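Putative poly(3-hydroxybutyrate) depolymerase LpqC (Bordetella parapertussis 12822, PDB 3D0K) probably acts as a serine esterase of the alpha/beta hydrolase fold, hydrolysing ester bonds such as those of poly(3-hydroxybutyrate). Local coordinates at residues 58-63 with 151-156; 174-179 with 231-236; 180-185 with 189-194; 195-200 with 253-258. One frame throughout, in Å; residues are numbered along the deposited sequence.

Contact 1 (58-63 with 151-156). With SO4 (sulfate ion), chain E.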
loop_
_atom_site.group_PDB
_atom_site.type_symbol
_atom_site.label_atom_id
_atom_site.label_comp_id
_atom_site.label_asym_id
_atom_site.label_seq_id
_atom_site.Cartn_x
_atom_site.Cartn_y
_atom_site.Cartn_z
ATOM N N VAL A 58 3.233 -4.589 6.051
ATOM C CA VAL A 58 3.980 -4.147 4.857
ATOM C C VAL A 58 3.634 -2.638 4.754
ATOM O O VAL A 58 2.471 -2.283 4.764
ATOM C CB VAL A 58 3.560 -4.911 3.622
ATOM C CG1 VAL A 58 4.284 -4.405 2.363
ATOM C CG2 VAL A 58 3.848 -6.466 3.799
ATOM N N VAL A 59 4.642 -1.781 4.686
ATOM C CA VAL A 59 4.404 -0.322 4.653
ATOM C C VAL A 59 4.934 0.232 3.347
ATOM O O VAL A 59 6.133 0.075 3.059
ATOM C CB VAL A 59 5.115 0.341 5.862
ATOM C CG1 VAL A 59 5.056 1.829 5.770
ATOM C CG2 VAL A 59 4.518 -0.159 7.177
ATOM N N GLN A 60 4.093 0.910 2.558
ATOM C CA GLN A 60 4.579 1.504 1.303
ATOM C C GLN A 60 4.732 3.028 1.356
ATOM O O GLN A 60 3.769 3.708 1.656
ATOM C CB GLN A 60 3.699 1.129 0.137
ATOM C CG GLN A 60 3.692 -0.382 -0.176
ATOM C CD GLN A 60 5.072 -0.855 -0.642
ATOM O OE1 GLN A 60 5.887 -0.054 -1.186
ATOM N NE2 GLN A 60 5.340 -2.136 -0.464
ATOM N N HIS A 61 5.936 3.496 1.042
ATOM C CA HIS A 61 6.360 4.925 1.145
ATOM C C HIS A 61 5.619 5.779 0.124
ATOM O O HIS A 61 5.033 5.258 -0.821
ATOM C CB HIS A 61 7.896 5.028 0.937
ATOM C CG HIS A 61 8.406 4.381 -0.339
ATOM N ND1 HIS A 61 7.977 4.743 -1.601
ATOM C CD2 HIS A 61 9.322 3.389 -0.532
ATOM C CE1 HIS A 61 8.596 4.009 -2.510
ATOM N NE2 HIS A 61 9.435 3.200 -1.883
ATOM N N GLY A 62 5.646 7.104 0.281
ATOM C CA GLY A 62 5.060 7.924 -0.770
ATOM C C GLY A 62 6.091 8.298 -1.842
ATOM O O GLY A 62 7.029 7.522 -2.137
ATOM N N VAL A 63 5.937 9.508 -2.366
ATOM C CA VAL A 63 6.632 9.972 -3.574
ATOM C C VAL A 63 8.144 10.157 -3.357
ATOM O O VAL A 63 8.949 9.912 -4.279
ATOM C CB VAL A 63 5.942 11.270 -4.153
ATOM C CG1 VAL A 63 6.162 12.482 -3.235
ATOM C CG2 VAL A 63 6.409 11.543 -5.612
ATOM N N GLY A 151 -0.191 4.850 -1.240
ATOM C CA GLY A 151 -1.634 4.521 -1.170
ATOM C C GLY A 151 -2.152 4.346 -2.633
ATOM O O GLY A 151 -3.074 3.544 -2.881
ATOM N N GLN A 152 -1.565 5.072 -3.595
ATOM C CA GLN A 152 -1.821 4.732 -5.037
ATOM C C GLN A 152 -1.383 3.270 -5.326
ATOM O O GLN A 152 -2.146 2.492 -5.886
ATOM C CB GLN A 152 -1.100 5.661 -5.959
ATOM C CG GLN A 152 -1.541 7.108 -5.848
ATOM C CD GLN A 152 -0.897 7.952 -6.920
ATOM O OE1 GLN A 152 -0.717 7.485 -8.022
ATOM N NE2 GLN A 152 -0.586 9.220 -6.606
ATOM N N PHE A 153 -0.164 2.919 -4.918
ATOM C CA PHE A 153 0.373 1.559 -5.101
ATOM C C PHE A 153 -0.542 0.493 -4.495
ATOM O O PHE A 153 -0.856 -0.500 -5.153
ATOM C CB PHE A 153 1.764 1.551 -4.446
ATOM C CG PHE A 153 2.551 0.261 -4.573
ATOM C CD1 PHE A 153 2.347 -0.797 -3.666
ATOM C CD2 PHE A 153 3.577 0.157 -5.520
ATOM C CE1 PHE A 153 3.101 -1.948 -3.751
ATOM C CE2 PHE A 153 4.374 -1.017 -5.573
ATOM C CZ PHE A 153 4.135 -2.035 -4.679
ATOM N N VAL A 154 -0.960 0.699 -3.242
ATOM C CA VAL A 154 -1.746 -0.302 -2.540
ATOM C C VAL A 154 -3.112 -0.579 -3.197
ATOM O O VAL A 154 -3.488 -1.751 -3.368
ATOM C CB VAL A 154 -1.855 0.065 -1.036
ATOM C CG1 VAL A 154 -2.999 -0.702 -0.308
ATOM C CG2 VAL A 154 -0.498 -0.112 -0.361
ATOM N N HIS A 155 -3.853 0.479 -3.575
ATOM C CA HIS A 155 -5.196 0.224 -4.171
ATOM C C HIS A 155 -5.102 -0.369 -5.572
ATOM O O HIS A 155 -5.961 -1.151 -5.968
ATOM C CB HIS A 155 -6.166 1.430 -4.101
ATOM C CG HIS A 155 -5.908 2.510 -5.109
ATOM N ND1 HIS A 155 -6.606 2.598 -6.300
ATOM C CD2 HIS A 155 -5.125 3.615 -5.049
ATOM C CE1 HIS A 155 -6.212 3.688 -6.960
ATOM N NE2 HIS A 155 -5.286 4.294 -6.240
ATOM N N ARG A 156 -4.007 -0.068 -6.261
ATOM C CA ARG A 156 -3.781 -0.612 -7.616
ATOM C C ARG A 156 -3.272 -2.056 -7.480
ATOM O O ARG A 156 -3.548 -2.868 -8.334
ATOM C CB ARG A 156 -2.783 0.226 -8.385
ATOM C CG ARG A 156 -3.405 1.597 -8.728
ATOM C CD ARG A 156 -2.514 2.474 -9.574
ATOM N NE ARG A 156 -3.263 3.744 -9.728
ATOM C CZ ARG A 156 -2.756 4.972 -9.678
ATOM N NH1 ARG A 156 -1.449 5.173 -9.544
ATOM N NH2 ARG A 156 -3.568 6.029 -9.796
HETATM S S SO4 E . 0.697 11.588 -4.261
HETATM O O1 SO4 E . -0.008 10.323 -4.047
HETATM O O2 SO4 E . 0.851 11.738 -5.717
HETATM O O3 SO4 E . 0.023 12.759 -3.779
HETATM O O4 SO4 E . 2.074 11.550 -3.813
#
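F153 swings its ring toward the sheet with CG anti to the backbone N (chi1 -177°), and Q60 meets it with a chain bent at chi2 (-65°). The two belong to neighbouring elements of an alpha/beta hydrolase core: the C-terminal end of strand 56-60 and helix 149-160, which starts in what is probably the nucleophile elbow. Through its bend, Q60 lays CG against F153 CD1 at 3.8 Å and CD against F153 CE1, also at 3.8 Å. The amide stacks on one face of the ring, the planes 24° apart. V154 sends CG2 to within 4.2 Å of Q60 CG, while elsewhere it packs on L144 of the adjacent strand. The ring of Y121 meets F153 edge-to-face, and V124 of helix 122-133 touches both Q60 and F153, so the stack is deeply buried. Just past the strand, H61 ND1 donates to G62 O while NE2 pairs with F90 N, so both ring nitrogens are held. On the helix, Q152 reaches out in an extended chain; its OE1 takes R156 NH1 on a lone pair at 2.9 Å, which leaves Q152 NE2 turned to donate to O1 of the sulfate at 2.8 Å.

Contact 2 (174-179 with 231-236). With SO4 (sulfate ion), chain E.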
loop_
_atom_site.group_PDB
_atom_site.type_symbol
_atom_site.label_atom_id
_atom_site.label_comp_id
_atom_site.label_asym_id
_atom_site.label_seq_id
_atom_site.Cartn_x
_atom_site.Cartn_y
_atom_site.Cartn_z
ATOM N N PRO A 174 -4.172 8.606 -0.906
ATOM C CA PRO A 174 -3.636 8.547 -2.277
ATOM C C PRO A 174 -3.831 9.882 -3.015
ATOM O O PRO A 174 -4.896 10.502 -2.853
ATOM C CB PRO A 174 -4.516 7.466 -2.965
ATOM C CG PRO A 174 -4.985 6.587 -1.801
ATOM C CD PRO A 174 -5.221 7.578 -0.672
ATOM N N GLY A 175 -2.859 10.270 -3.867
ATOM C CA GLY A 175 -2.974 11.520 -4.644
ATOM C C GLY A 175 -4.102 11.439 -5.684
ATOM O O GLY A 175 -4.743 12.439 -5.959
ATOM N N TRP A 176 -4.343 10.260 -6.261
ATOM C CA TRP A 176 -5.465 10.060 -7.187
ATOM C C TRP A 176 -5.653 8.538 -7.366
ATOM O O TRP A 176 -4.862 7.763 -6.853
ATOM C CB TRP A 176 -5.222 10.764 -8.552
ATOM C CG TRP A 176 -4.311 10.046 -9.460
ATOM C CD1 TRP A 176 -2.969 9.794 -9.258
ATOM C CD2 TRP A 176 -4.635 9.485 -10.745
ATOM N NE1 TRP A 176 -2.466 9.096 -10.332
ATOM C CE2 TRP A 176 -3.447 8.921 -11.268
ATOM C CE3 TRP A 176 -5.803 9.443 -11.522
ATOM C CZ2 TRP A 176 -3.396 8.268 -12.521
ATOM C CZ3 TRP A 176 -5.744 8.798 -12.806
ATOM C CH2 TRP A 176 -4.556 8.229 -13.270
ATOM N N TYR A 177 -6.685 8.134 -8.091
ATOM C CA TYR A 177 -7.114 6.745 -8.025
ATOM C C TYR A 177 -7.343 6.184 -9.418
ATOM O O TYR A 177 -7.836 6.856 -10.344
ATOM C CB TYR A 177 -8.447 6.641 -7.259
ATOM C CG TYR A 177 -8.389 7.036 -5.805
ATOM C CD1 TYR A 177 -8.247 6.045 -4.798
ATOM C CD2 TYR A 177 -8.413 8.394 -5.421
ATOM C CE1 TYR A 177 -8.176 6.391 -3.467
ATOM C CE2 TYR A 177 -8.333 8.750 -4.072
ATOM C CZ TYR A 177 -8.221 7.727 -3.117
ATOM O OH TYR A 177 -8.144 8.070 -1.803
ATOM N N THR A 178 -7.091 4.893 -9.520
ATOM C CA THR A 178 -7.587 4.095 -10.660
ATOM C C THR A 178 -9.058 3.800 -10.333
ATOM O O THR A 178 -9.370 3.114 -9.334
ATOM C CB THR A 178 -6.846 2.736 -10.681
ATOM O OG1 THR A 178 -5.463 2.954 -11.067
ATOM C CG2 THR A 178 -7.476 1.819 -11.751
ATOM N N LEU A 179 -9.957 4.264 -11.183
ATOM C CA LEU A 179 -11.379 4.084 -10.902
ATOM C C LEU A 179 -11.822 2.668 -11.261
ATOM O O LEU A 179 -11.280 2.091 -12.176
ATOM C CB LEU A 179 -12.180 5.086 -11.746
ATOM C CG LEU A 179 -11.776 6.524 -11.479
ATOM C CD1 LEU A 179 -12.490 7.461 -12.490
ATOM C CD2 LEU A 179 -12.126 6.863 -10.033
ATOM N N LEU A 231 -7.445 15.586 -11.894
ATOM C CA LEU A 231 -8.295 16.782 -11.624
ATOM C C LEU A 231 -9.790 16.481 -11.597
ATOM O O LEU A 231 -10.496 16.973 -10.714
ATOM C CB LEU A 231 -7.980 17.880 -12.640
ATOM C CG LEU A 231 -6.567 18.454 -12.531
ATOM C CD1 LEU A 231 -6.322 19.405 -13.746
ATOM C CD2 LEU A 231 -6.396 19.168 -11.177
ATOM N N ARG A 232 -10.256 15.628 -12.530
ATOM C CA ARG A 232 -11.644 15.172 -12.604
ATOM C C ARG A 232 -12.154 14.515 -11.317
ATOM O O ARG A 232 -13.349 14.545 -11.032
ATOM C CB ARG A 232 -11.827 14.170 -13.788
ATOM C CG ARG A 232 -11.886 14.862 -15.137
ATOM C CD ARG A 232 -12.325 13.963 -16.289
ATOM N NE ARG A 232 -11.339 12.954 -16.646
ATOM C CZ ARG A 232 -10.315 13.127 -17.495
ATOM N NH1 ARG A 232 -10.089 14.294 -18.083
ATOM N NH2 ARG A 232 -9.508 12.123 -17.746
ATOM N N GLN A 233 -11.251 13.917 -10.534
ATOM C CA GLN A 233 -11.615 13.299 -9.263
ATOM C C GLN A 233 -11.792 14.308 -8.125
ATOM O O GLN A 233 -12.364 13.962 -7.099
ATOM C CB GLN A 233 -10.547 12.261 -8.885
ATOM C CG GLN A 233 -10.433 11.254 -10.007
ATOM C CD GLN A 233 -9.478 10.107 -9.734
ATOM O OE1 GLN A 233 -8.869 10.037 -8.661
ATOM N NE2 GLN A 233 -9.358 9.174 -10.712
ATOM N N GLY A 234 -11.348 15.554 -8.322
ATOM C CA GLY A 234 -11.552 16.583 -7.266
ATOM C C GLY A 234 -10.354 17.496 -7.041
ATOM O O GLY A 234 -9.278 17.250 -7.570
ATOM N N PRO A 235 -10.543 18.596 -6.282
ATOM C CA PRO A 235 -9.465 19.605 -6.161
ATOM C C PRO A 235 -8.286 19.228 -5.255
ATOM O O PRO A 235 -7.232 19.882 -5.326
ATOM C CB PRO A 235 -10.195 20.844 -5.607
ATOM C CG PRO A 235 -11.418 20.273 -4.906
ATOM C CD PRO A 235 -11.783 18.985 -5.591
ATOM N N HIS A 236 -8.450 18.196 -4.418
ATOM C CA HIS A 236 -7.484 17.844 -3.389
ATOM C C HIS A 236 -7.683 16.382 -3.016
ATOM O O HIS A 236 -8.666 15.766 -3.433
ATOM C CB HIS A 236 -7.547 18.782 -2.148
ATOM C CG HIS A 236 -8.937 19.010 -1.611
ATOM N ND1 HIS A 236 -9.744 17.980 -1.175
ATOM C CD2 HIS A 236 -9.667 20.148 -1.468
ATOM C CE1 HIS A 236 -10.914 18.470 -0.794
ATOM N NE2 HIS A 236 -10.898 19.781 -0.973
HETATM S S SO4 E . 0.697 11.588 -4.261
HETATM O O1 SO4 E . -0.008 10.323 -4.047
HETATM O O2 SO4 E . 0.851 11.738 -5.717
HETATM O O3 SO4 E . 0.023 12.759 -3.779
HETATM O O4 SO4 E . 2.074 11.550 -3.813
#
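Q233 NE2 gives a nearly straight hydrogen bond to Y177 O, 2.8 Å long with 174° at the hydrogen, and the acceptor lies in the amide plane. The other end of the same amide, Q233 OE1, accepts from Y177 N at 3.0 Å. One side chain thus satisfies both backbone polar groups of a single residue, much as a neighbouring strand would, and the pair of bonds fixes the amide's rotation. To reach this backbone, Q233 runs extended beyond CG (chi2 -176°). OE1 also sits at the edge of the Y177 ring, 3.7 Å from CD2. L179 comes from the opposite direction, its CG 3.7 Å from Q233 NE2, and W176 CE3 approaches that nitrogen obliquely. Q233 itself stands in a type I turn, L231 to G234, ahead of helix 237-255; the 174-179 run is the loop leaving strand 168-172 of the alpha/beta hydrolase sheet. R240 of that helix ties the two together, bonding to G175 O and to G234 O, and Y244 stacks on the Y177 ring. P174 CB covers part of a face of the Y177 ring. Two residues before Y177, G175 N makes a weak hydrogen bond to O1 of the sulfate at 2.9 Å, an ion that R237 also holds.

Contact 3 (180-185 with 189-194)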
loop_
_atom_site.group_PDB
_atom_site.type_symbol
_atom_site.label_atom_id
_atom_site.label_comp_id
_atom_site.label_asym_id
_atom_site.label_seq_id
_atom_site.Cartn_x
_atom_site.Cartn_y
_atom_site.Cartn_z
ATOM N N PRO A 180 -12.824 2.131 -10.545
ATOM C CA PRO A 180 -13.236 0.714 -10.707
ATOM C C PRO A 180 -14.183 0.592 -11.912
ATOM O O PRO A 180 -15.393 0.366 -11.769
ATOM C CB PRO A 180 -13.932 0.403 -9.378
ATOM C CG PRO A 180 -14.476 1.771 -8.956
ATOM C CD PRO A 180 -13.573 2.814 -9.470
ATOM N N THR A 181 -13.601 0.720 -13.092
ATOM C CA THR A 181 -14.363 0.709 -14.341
ATOM C C THR A 181 -13.418 0.465 -15.501
ATOM O O THR A 181 -12.267 0.887 -15.486
ATOM C CB THR A 181 -15.106 2.063 -14.599
ATOM O OG1 THR A 181 -15.779 1.989 -15.864
ATOM C CG2 THR A 181 -14.141 3.264 -14.655
ATOM N N PHE A 182 -13.926 -0.246 -16.502
ATOM C CA PHE A 182 -13.198 -0.525 -17.713
ATOM C C PHE A 182 -13.391 0.590 -18.754
ATOM O O PHE A 182 -12.902 0.487 -19.871
ATOM C CB PHE A 182 -13.599 -1.903 -18.225
ATOM C CG PHE A 182 -12.988 -3.027 -17.427
ATOM C CD1 PHE A 182 -13.649 -3.576 -16.337
ATOM C CD2 PHE A 182 -11.703 -3.515 -17.752
ATOM C CE1 PHE A 182 -13.049 -4.613 -15.580
ATOM C CE2 PHE A 182 -11.105 -4.547 -17.026
ATOM C CZ PHE A 182 -11.765 -5.098 -15.926
ATOM N N GLU A 183 -14.053 1.674 -18.375
ATOM C CA GLU A 183 -14.241 2.786 -19.329
ATOM C C GLU A 183 -12.927 3.493 -19.729
ATOM O O GLU A 183 -12.861 4.059 -20.823
ATOM C CB GLU A 183 -15.188 3.840 -18.773
ATOM C CG GLU A 183 -16.631 3.401 -18.677
ATOM C CD GLU A 183 -17.424 4.267 -17.696
ATOM O OE1 GLU A 183 -17.201 4.181 -16.440
ATOM O OE2 GLU A 183 -18.277 5.036 -18.205
ATOM N N HIS A 184 -11.926 3.495 -18.830
ATOM C CA HIS A 184 -10.669 4.224 -19.039
ATOM C C HIS A 184 -9.509 3.259 -18.973
ATOM O O HIS A 184 -9.567 2.252 -18.243
ATOM C CB HIS A 184 -10.487 5.330 -17.995
ATOM C CG HIS A 184 -11.715 6.143 -17.787
ATOM N ND1 HIS A 184 -12.416 6.147 -16.598
ATOM C CD2 HIS A 184 -12.412 6.926 -18.640
ATOM C CE1 HIS A 184 -13.473 6.930 -16.722
ATOM N NE2 HIS A 184 -13.499 7.404 -17.952
ATOM N N ARG A 185 -8.459 3.569 -19.755
ATOM C CA ARG A 185 -7.240 2.784 -19.738
ATOM C C ARG A 185 -6.541 3.022 -18.406
ATOM O O ARG A 185 -6.551 4.128 -17.865
ATOM C CB ARG A 185 -6.311 3.226 -20.865
ATOM C CG ARG A 185 -5.005 2.372 -21.029
ATOM C CD ARG A 185 -4.354 2.694 -22.389
ATOM N NE ARG A 185 -5.225 2.154 -23.450
ATOM C CZ ARG A 185 -5.081 0.925 -23.970
ATOM N NH1 ARG A 185 -4.070 0.147 -23.546
ATOM N NH2 ARG A 185 -5.912 0.481 -24.923
ATOM N N GLY A 189 -8.407 3.894 -15.300
ATOM C CA GLY A 189 -9.406 2.830 -15.112
ATOM C C GLY A 189 -8.718 1.486 -15.214
ATOM O O GLY A 189 -7.494 1.427 -15.108
ATOM N N LEU A 190 -9.482 0.412 -15.457
ATOM C CA LEU A 190 -8.937 -0.934 -15.471
ATOM C C LEU A 190 -8.719 -1.511 -16.883
ATOM O O LEU A 190 -8.372 -2.688 -17.010
ATOM C CB LEU A 190 -9.859 -1.870 -14.680
ATOM C CG LEU A 190 -10.149 -1.445 -13.226
ATOM C CD1 LEU A 190 -11.309 -2.288 -12.644
ATOM C CD2 LEU A 190 -8.877 -1.546 -12.337
ATOM N N ASP A 191 -8.942 -0.699 -17.928
ATOM C CA ASP A 191 -8.913 -1.219 -19.300
ATOM C C ASP A 191 -7.467 -1.229 -19.824
ATOM O O ASP A 191 -6.623 -0.499 -19.304
ATOM C CB ASP A 191 -9.806 -0.389 -20.236
ATOM C CG ASP A 191 -10.354 -1.200 -21.406
ATOM O OD1 ASP A 191 -10.309 -2.454 -21.356
ATOM O OD2 ASP A 191 -10.879 -0.581 -22.373
ATOM N N GLY A 192 -7.200 -2.094 -20.806
ATOM C CA GLY A 192 -5.961 -2.048 -21.555
ATOM C C GLY A 192 -4.746 -2.707 -20.908
ATOM O O GLY A 192 -3.607 -2.541 -21.418
ATOM N N VAL A 193 -4.979 -3.464 -19.816
ATOM C CA VAL A 193 -3.899 -4.124 -19.063
ATOM C C VAL A 193 -4.146 -5.594 -18.734
ATOM O O VAL A 193 -3.510 -6.126 -17.825
ATOM C CB VAL A 193 -3.581 -3.352 -17.753
ATOM C CG1 VAL A 193 -2.734 -2.130 -18.060
ATOM C CG2 VAL A 193 -4.875 -3.006 -16.971
ATOM N N GLY A 194 -5.069 -6.244 -19.445
ATOM C CA GLY A 194 -5.370 -7.674 -19.242
ATOM C C GLY A 194 -6.095 -8.037 -17.940
ATOM O O GLY A 194 -6.025 -9.179 -17.471
#
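L190 CB sits over one face of the F182 ring, 3.9 Å from its centroid, in a CH-pi contact displaced a little toward the rim. CG, the next atom out, lies 3.9 Å from T181 O. Of the two branches, CD1 runs back along the other segment to T181 N and P180 CA, while CD2 leaves it for T178. The backbone under this side chain is bonded as well: L190 N donates to T181 O at 2.8 Å. With D191 N to H184 O at 3.0 Å and G189 N to R185 O at 3.2 Å, three bonds close the chain reversal between 180-185 and 189-194, a compact excursion inserted between strand 168-172 and helix 197-205 of the alpha/beta hydrolase fold. R185 and D191 form a single beta bridge within it. The G189 bond is the most oblique of the three, its donor 64° out of the R185 carbonyl plane. At the start of the reversal T181 OG1 builds an ST turn, accepting from E183 N and donating to E183 OE1. R185 starts out with CG anti to the backbone N (chi1 -175°), then bends at chi3, which brings its guanidinium over G192; CZ is 3.9 Å from G192 CA. The F182 ring also reaches the L190 backbone, its CE2 lying 3.3 Å from L190 O.

Contact 4 (195-200 with 253-258)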
loop_
_atom_site.group_PDB
_atom_site.type_symbol
_atom_site.label_atom_id
_atom_site.label_comp_id
_atom_site.label_asym_id
_atom_site.label_seq_id
_atom_site.Cartn_x
_atom_site.Cartn_y
_atom_site.Cartn_z
ATOM N N LEU A 195 -6.801 -7.076 -17.365
ATOM C CA LEU A 195 -7.608 -7.326 -16.158
ATOM C C LEU A 195 -9.020 -7.777 -16.552
ATOM O O LEU A 195 -9.451 -7.537 -17.670
ATOM C CB LEU A 195 -7.673 -6.061 -15.315
ATOM C CG LEU A 195 -6.334 -5.633 -14.691
ATOM C CD1 LEU A 195 -6.470 -4.305 -13.931
ATOM C CD2 LEU A 195 -5.740 -6.734 -13.807
ATOM N N THR A 196 -9.736 -8.421 -15.635
ATOM C CA THR A 196 -11.067 -9.005 -15.966
ATOM C C THR A 196 -12.139 -8.506 -14.997
ATOM O O THR A 196 -11.813 -7.901 -13.976
ATOM C CB THR A 196 -11.026 -10.528 -15.851
ATOM O OG1 THR A 196 -10.810 -10.880 -14.484
ATOM C CG2 THR A 196 -9.891 -11.118 -16.704
ATOM N N GLU A 197 -13.413 -8.759 -15.313
ATOM C CA GLU A 197 -14.498 -8.486 -14.360
ATOM C C GLU A 197 -14.337 -9.209 -13.011
ATOM O O GLU A 197 -14.754 -8.686 -11.981
ATOM C CB GLU A 197 -15.888 -8.733 -14.985
ATOM C CG GLU A 197 -16.342 -7.551 -15.920
ATOM C CD GLU A 197 -16.945 -6.329 -15.153
ATOM O OE1 GLU A 197 -16.422 -5.210 -15.272
ATOM O OE2 GLU A 197 -17.966 -6.473 -14.447
ATOM N N ASP A 198 -13.715 -10.386 -13.014
ATOM C CA ASP A 198 -13.376 -11.067 -11.763
ATOM C C ASP A 198 -12.423 -10.258 -10.884
ATOM O O ASP A 198 -12.581 -10.263 -9.645
ATOM C CB ASP A 198 -12.799 -12.477 -12.019
ATOM C CG ASP A 198 -13.861 -13.462 -12.554
ATOM O OD1 ASP A 198 -13.499 -14.628 -12.918
ATOM O OD2 ASP A 198 -15.066 -13.088 -12.604
ATOM N N HIS A 199 -11.432 -9.581 -11.484
ATOM C CA HIS A 199 -10.510 -8.748 -10.684
ATOM C C HIS A 199 -11.321 -7.643 -10.015
ATOM O O HIS A 199 -11.138 -7.352 -8.832
ATOM C CB HIS A 199 -9.409 -8.075 -11.533
ATOM C CG HIS A 199 -8.302 -9.008 -11.922
ATOM N ND1 HIS A 199 -8.202 -9.560 -13.181
ATOM C CD2 HIS A 199 -7.270 -9.509 -11.203
ATOM C CE1 HIS A 199 -7.149 -10.357 -13.225
ATOM N NE2 HIS A 199 -6.576 -10.356 -12.033
ATOM N N LEU A 200 -12.194 -7.032 -10.803
ATOM C CA LEU A 200 -13.060 -5.980 -10.312
ATOM C C LEU A 200 -13.992 -6.466 -9.181
ATOM O O LEU A 200 -14.144 -5.768 -8.161
ATOM C CB LEU A 200 -13.872 -5.357 -11.469
ATOM C CG LEU A 200 -14.756 -4.179 -10.999
ATOM C CD1 LEU A 200 -14.015 -3.095 -10.177
ATOM C CD2 LEU A 200 -15.478 -3.515 -12.159
ATOM N N ALA A 253 -22.978 -1.642 -7.079
ATOM C CA ALA A 253 -24.454 -1.649 -7.180
ATOM C C ALA A 253 -24.954 -1.894 -8.607
ATOM O O ALA A 253 -26.005 -2.540 -8.787
ATOM C CB ALA A 253 -25.054 -0.353 -6.642
ATOM N N GLN A 254 -24.221 -1.392 -9.598
ATOM C CA GLN A 254 -24.627 -1.597 -11.003
ATOM C C GLN A 254 -24.485 -3.072 -11.390
ATOM O O GLN A 254 -25.122 -3.555 -12.344
ATOM C CB GLN A 254 -23.810 -0.703 -11.940
ATOM C CG GLN A 254 -24.162 0.788 -11.836
ATOM C CD GLN A 254 -23.058 1.705 -12.317
ATOM O OE1 GLN A 254 -22.006 1.252 -12.748
ATOM N NE2 GLN A 254 -23.295 3.017 -12.233
ATOM N N ARG A 255 -23.672 -3.781 -10.613
ATOM C CA ARG A 255 -23.399 -5.173 -10.850
ATOM C C ARG A 255 -24.117 -6.122 -9.902
ATOM O O ARG A 255 -23.991 -7.337 -10.060
ATOM C CB ARG A 255 -21.880 -5.418 -10.803
ATOM C CG ARG A 255 -21.129 -4.765 -12.007
ATOM C CD ARG A 255 -19.602 -4.848 -11.806
ATOM N NE ARG A 255 -18.847 -4.359 -12.974
ATOM C CZ ARG A 255 -18.654 -3.069 -13.220
ATOM N NH1 ARG A 255 -19.188 -2.172 -12.400
ATOM N NH2 ARG A 255 -17.950 -2.679 -14.277
ATOM N N GLY A 256 -24.786 -5.572 -8.897
ATOM C CA GLY A 256 -25.432 -6.354 -7.848
ATOM C C GLY A 256 -24.431 -7.112 -6.996
ATOM O O GLY A 256 -24.774 -8.160 -6.446
ATOM N N LEU A 257 -23.202 -6.588 -6.902
ATOM C CA LEU A 257 -22.090 -7.213 -6.157
ATOM C C LEU A 257 -21.985 -6.760 -4.705
ATOM O O LEU A 257 -22.331 -5.623 -4.396
ATOM C CB LEU A 257 -20.716 -6.957 -6.831
ATOM C CG LEU A 257 -20.487 -7.722 -8.141
ATOM C CD1 LEU A 257 -19.303 -7.134 -8.876
ATOM C CD2 LEU A 257 -20.356 -9.278 -7.986
ATOM N N PRO A 258 -21.486 -7.660 -3.826
ATOM C CA PRO A 258 -21.120 -7.173 -2.469
ATOM C C PRO A 258 -19.998 -6.097 -2.497
ATOM O O PRO A 258 -19.079 -6.141 -3.362
ATOM C CB PRO A 258 -20.658 -8.430 -1.715
ATOM C CG PRO A 258 -20.540 -9.535 -2.730
ATOM C CD PRO A 258 -21.224 -9.108 -4.024
#
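Two helix ends meet here at the rim of the alpha/beta hydrolase fold, the first turn of helix 197-205 and the C-terminal end of helix 237-255, and a salt bridge between E197 and R255 joins them. R255 grips the carboxylate side-on with two nitrogens, one to each oxygen. R255 NE donates to E197 OE2 at 2.7 Å with 166° at the hydrogen, and R255 NH2 donates to E197 OE1 at 3.1 Å. Both oxygens use their syn lone pairs, and the two flat groups are nearly coplanar, 22° apart, which keeps both bonds workable at once. The arginine spans the gap because its chain is extended from CG to NE, whereas the glutamate bends at chi2 to turn its carboxylate toward it. Each helix end is finished by a recognised motif: T196 is the N-cap of helix 197-205 and forms a capping box with H199, in which T196 N donates to H199 ND1 at 3.1 Å and H199 N gives a weak bond back to T196 OG1, and G256 ends the other helix in a Schellman motif. The acidic E197 in a first turn should suit the helix dipole. The remaining guanidinium nitrogen, NH1, bonds to A251 O within its own helix. L200, itself packed on P180 and L190, puts CD2 over one guanidinium face, 3.4 Å from R255 CZ.

In the fold
The contacts form a chain of neighbours running outward from the core. The centre of contact 1 lies about 3 Å from that of the chain, the centre of contact 4 about 21 Å. Contacts 1 and 2, centres 15 Å apart, share the sulfate and are joined directly by R156 NE to T178 OG1 at 2.7 Å, probably a hydrogen bond. Contact 3 is nested in the loop that contact 2 closes; T178 CG2 packs on G189 O at 3.4 Å. Contact 3 in turn meets contact 4, 13 Å away between centres, where F182 CD1 touches E197 OE1. The probable catalytic triad, S148, H271 and D216, has its serine just before helix 149-160 of contact 1.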